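Local coordinates for protein thermotoga maritima TmcAL (Thermotoga maritima, PDB 5Y0T) that belongs to the HIGH nucleotidyl transferase family of the HUP clan and holds adenosine-5'-rp-alpha-thio-triphosphate in this model, at residues Ile58-Gly63 with His417-Arg422; Ala75-Gly80 with Ala314-Phe319; Glu277-Arg282 with Phe307-Arg312. All blocks are in the same frame, centred on the assembly; numbering follows the deposited sequence.

In the fold
After strands 3-8 and 32-38 the chain forms helix 52-61, whose last turn is met by strand 419-421 near the C terminus. Contact 1 therefore closes a loop of 353 residues that takes in most of the chain. Inside it, contact 2 joins the turn ahead of helix 79-92 to the end of helix 307-318, and nested deeper still, contact 3 links the starts of helices 279-289 and 307-318. None of the loops cross. Contacts 2 and 3 share helix 307-318 and touch where Arg312 meets Thr76, joining the later helices to the early sheet-bearing part; contact 1 lies apart, its centre about 27 Å from that of contact 2.

Contact 1 (Ile58-Gly63 with His417-Arg422)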
# COMPACT_ATOMS: atom_id res chain seq x y z
N ILE A 58 -18.63 -17.57 18.28
CA ILE A 58 -19.97 -17.11 18.69
C ILE A 58 -21.07 -17.85 17.92
O ILE A 58 -22.06 -18.29 18.51
CB ILE A 58 -20.14 -15.59 18.48
CG1 ILE A 58 -19.13 -14.81 19.33
CG2 ILE A 58 -21.58 -15.17 18.81
CD1 ILE A 58 -18.99 -13.32 18.94
N ALA A 59 -20.88 -18.02 16.62
CA ALA A 59 -21.91 -18.69 15.81
C ALA A 59 -22.14 -20.11 16.33
O ALA A 59 -23.29 -20.55 16.53
CB ALA A 59 -21.50 -18.71 14.33
N LEU A 60 -21.05 -20.82 16.61
CA LEU A 60 -21.13 -22.15 17.21
C LEU A 60 -21.89 -22.13 18.53
O LEU A 60 -22.74 -22.98 18.78
CB LEU A 60 -19.74 -22.73 17.43
CG LEU A 60 -18.90 -22.92 16.17
CD1 LEU A 60 -17.58 -23.61 16.55
CD2 LEU A 60 -19.67 -23.73 15.11
N ARG A 61 -21.56 -21.17 19.39
CA ARG A 61 -22.24 -21.09 20.68
C ARG A 61 -23.72 -20.80 20.54
O ARG A 61 -24.53 -21.17 21.40
CB ARG A 61 -21.57 -20.04 21.55
CG ARG A 61 -20.19 -20.47 22.02
CD ARG A 61 -19.60 -19.52 23.03
NE ARG A 61 -18.36 -20.06 23.59
CZ ARG A 61 -17.71 -19.50 24.60
NH1 ARG A 61 -18.17 -18.39 25.16
NH2 ARG A 61 -16.59 -20.07 25.05
N MET A 62 -24.10 -20.16 19.43
CA MET A 62 -25.47 -19.73 19.27
C MET A 62 -26.34 -20.77 18.57
O MET A 62 -27.54 -20.55 18.40
CB MET A 62 -25.52 -18.41 18.51
CG MET A 62 -24.86 -17.25 19.25
SD MET A 62 -25.66 -16.79 20.81
CE MET A 62 -24.74 -17.74 22.01
N GLY A 63 -25.76 -21.93 18.27
CA GLY A 63 -26.50 -23.00 17.62
C GLY A 63 -26.12 -23.41 16.20
O GLY A 63 -26.75 -24.29 15.63
N HIS A 417 -6.35 -22.92 14.29
CA HIS A 417 -7.10 -24.00 13.64
C HIS A 417 -8.61 -23.75 13.79
O HIS A 417 -9.01 -22.90 14.58
CB HIS A 417 -6.66 -25.36 14.23
CG HIS A 417 -5.27 -25.74 13.82
ND1 HIS A 417 -4.16 -25.49 14.59
CD2 HIS A 417 -4.81 -26.28 12.66
CE1 HIS A 417 -3.07 -25.89 13.95
NE2 HIS A 417 -3.44 -26.38 12.78
N PRO A 418 -9.44 -24.47 13.01
CA PRO A 418 -10.89 -24.32 13.16
C PRO A 418 -11.32 -24.35 14.62
O PRO A 418 -10.88 -25.23 15.38
CB PRO A 418 -11.44 -25.54 12.43
CG PRO A 418 -10.43 -25.76 11.33
CD PRO A 418 -9.10 -25.39 11.91
N ILE A 419 -12.16 -23.41 15.01
CA ILE A 419 -12.68 -23.42 16.37
C ILE A 419 -13.38 -24.74 16.64
O ILE A 419 -14.12 -25.23 15.79
CB ILE A 419 -13.67 -22.26 16.61
CG1 ILE A 419 -13.06 -20.92 16.16
CG2 ILE A 419 -14.16 -22.25 18.08
CD1 ILE A 419 -11.67 -20.65 16.74
N PHE A 420 -13.16 -25.33 17.82
CA PHE A 420 -13.89 -26.55 18.18
C PHE A 420 -14.51 -26.47 19.58
O PHE A 420 -13.82 -26.13 20.55
CB PHE A 420 -12.98 -27.78 18.10
CG PHE A 420 -13.69 -29.07 18.44
CD1 PHE A 420 -14.51 -29.69 17.50
CD2 PHE A 420 -13.60 -29.62 19.71
CE1 PHE A 420 -15.21 -30.86 17.82
CE2 PHE A 420 -14.29 -30.79 20.04
CZ PHE A 420 -15.09 -31.41 19.09
N LEU A 421 -15.78 -26.84 19.70
CA LEU A 421 -16.46 -26.82 21.00
C LEU A 421 -17.08 -28.17 21.25
O LEU A 421 -17.76 -28.71 20.37
CB LEU A 421 -17.55 -25.74 21.05
CG LEU A 421 -17.13 -24.32 20.72
CD1 LEU A 421 -18.32 -23.37 20.80
CD2 LEU A 421 -16.03 -23.87 21.66
N ARG A 422 -16.86 -28.72 22.44
CA ARG A 422 -17.50 -29.98 22.81
C ARG A 422 -18.98 -29.72 23.07
O ARG A 422 -19.38 -28.62 23.40
CB ARG A 422 -16.83 -30.59 24.03
CG ARG A 422 -15.37 -30.91 23.79
CD ARG A 422 -14.79 -31.70 24.95
NE ARG A 422 -15.42 -33.00 25.06
CZ ARG A 422 -14.99 -33.97 25.87
NH1 ARG A 422 -13.93 -33.76 26.64
NH2 ARG A 422 -15.63 -35.13 25.91
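The guanidinium of Arg61 meets Leu421 at its edge, with methyl CD1 of the leucine lying near the guanidinium plane, 4.3 Å from NE. Nearer the backbone, the aliphatic stem makes the closer contact: Arg61 CG comes within 3.7 Å of Leu421 CD1, and the two side chains cross at about a right angle. Arginine suits this exposed helix end because its extended chain packs on the leucine while its charged head forms a salt bridge with Glu57, one turn back on the same helix. The same Leu421 methyl also rests on CB of Leu60 at 3.7 Å, so it wedges between two successive helical residues. Leu60, with CG anti to its carbonyl carbon (chi1 -61°), aims CD1 at the strand, 4.0 Å from Ile419 CG2. Leucine and isoleucine suit the place because Leu60 is buried and their methyls meet only carbon and one carbonyl across the contact, Leu60 CD1 lying 3.9 Å from Ile419 O. Around the contact, Ile419 bonds to Leu340 and Phe342 of the parallel strand 337-343 and Leu421 to Glu344 just beyond it, helix 52-61 is the crossover between parallel strands 32-38 and 66-70, Leu60 also touches Val67, and helix 231-242 packs against Ile58 and Arg61.

Contact 2 (Ala75-Gly80 with Ala314-Phe319); sequences ATQDAG and ALFSVF
Phe316 turns the edge of its ring to Thr76 OG1 and Gln77 CA, while Thr76 O stands above the ring plane. The side chains of Phe316 and Thr76 slide past each other in opposite directions, bringing ring atom CE1 to 3.1 Å from Thr76 OG1 at the edge. Thr76 O, out of the plane and beyond the CZ end of the ring, is 3.1 Å from Phe316 CZ; this carbonyl is buried without a hydrogen-bonding partner in the model. The hydroxyl does have one, since at chi1 57° OG1 sits between N and the carbonyl carbon and bonds to Val72 O. Threonine thus serves twice, as its methyl CG2 packs 4.0 Å from Leu315 CD1, the two side chains crossing obliquely. Gln77 CA lies in the ring plane at the edge, while Gln77 CG reaches to 3.9 Å from Phe316 CZ. The glutamine amide is turned 68° from the ring and is spent elsewhere, on Asn330 and Val73, which suits a buried polar residue. The arrangement joins the turn between helices 72-75 and 79-92, which follow strand 66-70 of the Rossmann-like HUP sheet, to a helix of the later helical region, with the side chain of Thr76 about 13 Å from the bound adenosine-5'-rp-alpha-thio-triphosphate.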
# COMPACT_ATOMS: atom_id res chain seq x y z
N ALA A 75 -17.39 -12.16 -0.40
CA ALA A 75 -17.85 -11.50 0.82
C ALA A 75 -17.88 -9.97 0.70
O ALA A 75 -18.67 -9.30 1.37
CB ALA A 75 -16.96 -11.92 2.02
N THR A 76 -16.96 -9.43 -0.10
CA THR A 76 -16.89 -7.99 -0.31
C THR A 76 -17.53 -7.48 -1.60
O THR A 76 -17.30 -6.33 -1.96
CB THR A 76 -15.43 -7.50 -0.25
OG1 THR A 76 -14.65 -8.19 -1.22
CG2 THR A 76 -14.85 -7.76 1.16
N GLN A 77 -18.24 -8.32 -2.34
CA GLN A 77 -18.92 -7.82 -3.54
C GLN A 77 -20.28 -7.24 -3.24
O GLN A 77 -20.80 -7.39 -2.14
CB GLN A 77 -19.09 -8.93 -4.57
CG GLN A 77 -17.89 -9.16 -5.45
CD GLN A 77 -18.19 -10.12 -6.56
OE1 GLN A 77 -18.88 -9.78 -7.52
NE2 GLN A 77 -17.67 -11.35 -6.44
N ASP A 78 -20.91 -6.66 -4.26
CA ASP A 78 -22.29 -6.22 -4.13
C ASP A 78 -23.16 -7.46 -4.03
O ASP A 78 -22.65 -8.58 -4.11
CB ASP A 78 -22.72 -5.32 -5.31
CG ASP A 78 -22.61 -6.01 -6.68
OD1 ASP A 78 -22.61 -7.26 -6.77
OD2 ASP A 78 -22.54 -5.28 -7.68
N ALA A 79 -24.46 -7.26 -3.86
CA ALA A 79 -25.35 -8.35 -3.50
C ALA A 79 -25.31 -9.53 -4.48
O ALA A 79 -25.36 -10.67 -4.06
CB ALA A 79 -26.79 -7.83 -3.36
N GLY A 80 -25.25 -9.25 -5.78
CA GLY A 80 -25.21 -10.30 -6.80
C GLY A 80 -24.04 -11.26 -6.61
O GLY A 80 -24.21 -12.49 -6.57
N ALA A 314 -12.61 0.60 -2.49
CA ALA A 314 -11.36 0.81 -1.75
C ALA A 314 -10.73 -0.51 -1.31
O ALA A 314 -9.53 -0.67 -1.36
CB ALA A 314 -11.60 1.71 -0.55
N LEU A 315 -11.55 -1.48 -0.88
CA LEU A 315 -11.02 -2.78 -0.49
C LEU A 315 -10.51 -3.55 -1.70
O LEU A 315 -9.43 -4.14 -1.65
CB LEU A 315 -12.08 -3.62 0.24
CG LEU A 315 -12.54 -3.11 1.61
CD1 LEU A 315 -13.44 -4.15 2.28
CD2 LEU A 315 -11.34 -2.81 2.48
N PHE A 316 -11.27 -3.51 -2.79
CA PHE A 316 -10.82 -4.14 -4.03
C PHE A 316 -9.50 -3.55 -4.50
O PHE A 316 -8.62 -4.26 -5.00
CB PHE A 316 -11.85 -4.00 -5.14
CG PHE A 316 -13.11 -4.78 -4.90
CD1 PHE A 316 -13.11 -5.87 -4.05
CD2 PHE A 316 -14.30 -4.41 -5.54
CE1 PHE A 316 -14.28 -6.60 -3.84
CE2 PHE A 316 -15.47 -5.13 -5.32
CZ PHE A 316 -15.46 -6.23 -4.47
N SER A 317 -9.35 -2.24 -4.34
CA SER A 317 -8.10 -1.59 -4.74
C SER A 317 -6.92 -2.01 -3.87
O SER A 317 -5.85 -2.37 -4.37
CB SER A 317 -8.26 -0.07 -4.72
OG SER A 317 -9.28 0.33 -5.59
N VAL A 318 -7.09 -1.96 -2.56
CA VAL A 318 -5.96 -2.26 -1.68
C VAL A 318 -5.56 -3.74 -1.78
O VAL A 318 -4.38 -4.07 -1.62
CB VAL A 318 -6.27 -1.86 -0.22
CG1 VAL A 318 -7.15 -2.92 0.46
CG2 VAL A 318 -5.00 -1.65 0.55
N PHE A 319 -6.51 -4.61 -2.08
CA PHE A 319 -6.23 -6.04 -2.19
C PHE A 319 -5.95 -6.44 -3.64
O PHE A 319 -5.76 -7.62 -3.93
CB PHE A 319 -7.40 -6.85 -1.62
CG PHE A 319 -7.54 -6.73 -0.12
CD1 PHE A 319 -6.40 -6.74 0.68
CD2 PHE A 319 -8.78 -6.59 0.48
CE1 PHE A 319 -6.49 -6.62 2.06
CE2 PHE A 319 -8.90 -6.47 1.86
CZ PHE A 319 -7.75 -6.48 2.66

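Contact 3 (Glu277-Arg282 with Phe307-Arg312)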
# COMPACT_ATOMS: atom_id res chain seq x y z
N GLU A 277 -17.84 4.36 -14.82
CA GLU A 277 -18.55 5.63 -14.61
C GLU A 277 -17.66 6.74 -14.06
O GLU A 277 -18.11 7.54 -13.24
CB GLU A 277 -19.73 5.43 -13.66
CG GLU A 277 -20.79 4.46 -14.15
CD GLU A 277 -21.96 4.39 -13.19
OE1 GLU A 277 -22.68 5.40 -13.05
OE2 GLU A 277 -22.16 3.32 -12.58
N GLY A 278 -16.42 6.79 -14.53
CA GLY A 278 -15.49 7.83 -14.11
C GLY A 278 -14.92 7.69 -12.70
O GLY A 278 -14.32 8.62 -12.19
N LEU A 279 -15.10 6.52 -12.07
CA LEU A 279 -14.65 6.33 -10.70
C LEU A 279 -13.13 6.29 -10.57
O LEU A 279 -12.59 6.58 -9.49
CB LEU A 279 -15.25 5.05 -10.11
CG LEU A 279 -16.67 5.26 -9.57
CD1 LEU A 279 -17.43 3.94 -9.46
CD2 LEU A 279 -16.62 5.95 -8.21
N GLU A 280 -12.44 5.91 -11.64
CA GLU A 280 -10.98 5.85 -11.59
C GLU A 280 -10.44 7.25 -11.32
O GLU A 280 -9.61 7.44 -10.42
CB GLU A 280 -10.38 5.28 -12.88
CG GLU A 280 -10.80 3.86 -13.20
CD GLU A 280 -12.04 3.80 -14.08
OE1 GLU A 280 -12.78 4.80 -14.14
OE2 GLU A 280 -12.28 2.75 -14.72
N LYS A 281 -10.95 8.22 -12.08
CA LYS A 281 -10.51 9.61 -11.93
C LYS A 281 -10.90 10.16 -10.57
O LYS A 281 -10.13 10.89 -9.96
CB LYS A 281 -11.09 10.50 -13.05
CG LYS A 281 -10.61 11.94 -13.01
CD LYS A 281 -11.09 12.74 -14.23
CE LYS A 281 -10.49 14.14 -14.26
NZ LYS A 281 -10.98 14.93 -15.44
N ARG A 282 -12.08 9.80 -10.08
CA ARG A 282 -12.52 10.27 -8.78
C ARG A 282 -11.63 9.73 -7.66
O ARG A 282 -11.26 10.46 -6.74
CB ARG A 282 -14.00 9.91 -8.54
CG ARG A 282 -14.95 10.60 -9.54
CD ARG A 282 -16.41 10.27 -9.26
NE ARG A 282 -16.90 10.98 -8.08
CZ ARG A 282 -17.46 12.18 -8.11
NH1 ARG A 282 -17.63 12.81 -9.27
NH2 ARG A 282 -17.87 12.75 -6.98
N PHE A 307 -22.11 4.96 -0.42
CA PHE A 307 -20.90 4.82 0.37
C PHE A 307 -20.39 3.38 0.33
O PHE A 307 -19.19 3.14 0.27
CB PHE A 307 -21.13 5.27 1.81
CG PHE A 307 -21.10 6.76 1.99
CD1 PHE A 307 -19.92 7.46 1.80
CD2 PHE A 307 -22.25 7.46 2.32
CE1 PHE A 307 -19.88 8.85 1.95
CE2 PHE A 307 -22.22 8.85 2.47
CZ PHE A 307 -21.04 9.54 2.28
N SER A 308 -21.31 2.42 0.35
CA SER A 308 -20.93 1.02 0.35
C SER A 308 -20.22 0.62 -0.94
O SER A 308 -19.29 -0.19 -0.93
CB SER A 308 -22.15 0.12 0.57
OG SER A 308 -22.48 0.07 1.94
N ARG A 309 -20.67 1.17 -2.06
CA ARG A 309 -20.01 0.91 -3.33
C ARG A 309 -18.60 1.49 -3.30
O ARG A 309 -17.65 0.82 -3.69
CB ARG A 309 -20.81 1.48 -4.50
CG ARG A 309 -20.17 1.25 -5.86
CD ARG A 309 -21.10 1.72 -6.98
NE ARG A 309 -20.47 1.65 -8.30
CZ ARG A 309 -21.01 2.16 -9.40
NH1 ARG A 309 -22.19 2.78 -9.36
NH2 ARG A 309 -20.37 2.06 -10.56
N ILE A 310 -18.46 2.73 -2.82
CA ILE A 310 -17.13 3.33 -2.75
C ILE A 310 -16.20 2.58 -1.79
O ILE A 310 -15.04 2.33 -2.11
CB ILE A 310 -17.18 4.82 -2.33
CG1 ILE A 310 -18.14 5.61 -3.22
CG2 ILE A 310 -15.78 5.43 -2.40
CD1 ILE A 310 -17.92 5.36 -4.69
N ARG A 311 -16.72 2.23 -0.61
CA ARG A 311 -15.92 1.47 0.36
C ARG A 311 -15.51 0.10 -0.18
O ARG A 311 -14.39 -0.35 0.07
CB ARG A 311 -16.69 1.30 1.69
CG ARG A 311 -16.85 2.58 2.51
CD ARG A 311 -17.52 2.29 3.87
NE ARG A 311 -18.85 1.70 3.72
CZ ARG A 311 -19.99 2.26 4.14
NH1 ARG A 311 -19.98 3.44 4.75
NH2 ARG A 311 -21.14 1.64 3.95
N ARG A 312 -16.41 -0.58 -0.90
CA ARG A 312 -16.05 -1.85 -1.54
C ARG A 312 -14.91 -1.63 -2.53
O ARG A 312 -13.95 -2.39 -2.55
CB ARG A 312 -17.24 -2.50 -2.25
CG ARG A 312 -18.20 -3.29 -1.36
CD ARG A 312 -19.28 -4.06 -2.17
NE ARG A 312 -20.23 -3.17 -2.83
CZ ARG A 312 -21.39 -2.80 -2.31
NH1 ARG A 312 -21.74 -3.24 -1.11
NH2 ARG A 312 -22.19 -1.99 -2.98
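Arg309 leaves its helix with CG trans to the backbone N (chi1 180°) and stays extended as far as NE, a reach that carries its guanidinium across to Glu277. The glutamate, set ahead of helix 279-289 by the N-cap residue Gly278, is likewise stretched out beyond CG, and the two side chains meet at about a right angle in a salt bridge. Arg309 grips end-on, with both terminal nitrogens directed to a single oxygen: NH2 lies 3.0 Å from Glu277 OE2 on a fairly straight bond (158°), and NH1 lies 3.3 Å from the same OE2 on a more bent one. That oxygen is in the guanidinium plane, yet both donors approach it from above the carboxylate, whose plane is turned 47° from theirs. Long charged residues suit this outer border, where Glu277 is exposed. Leu279 lies deeper; its CD1 comes obliquely to within 3.7 Å of Arg309 NH2, placing an apolar methyl beside the guanidinium. Its other methyl, CD2, packs 3.8 Å from CD1 of Ile310, and both of these buried aliphatic residues also touch Val300. The whole is packing of the loop and first turn of helix 279-289 on the first turn of helix 307-318, an apolar centre bordered by a salt bridge, within a helical cluster in which the Cys286-Cys299 disulfide ties helix 279-289 to helix 293-300.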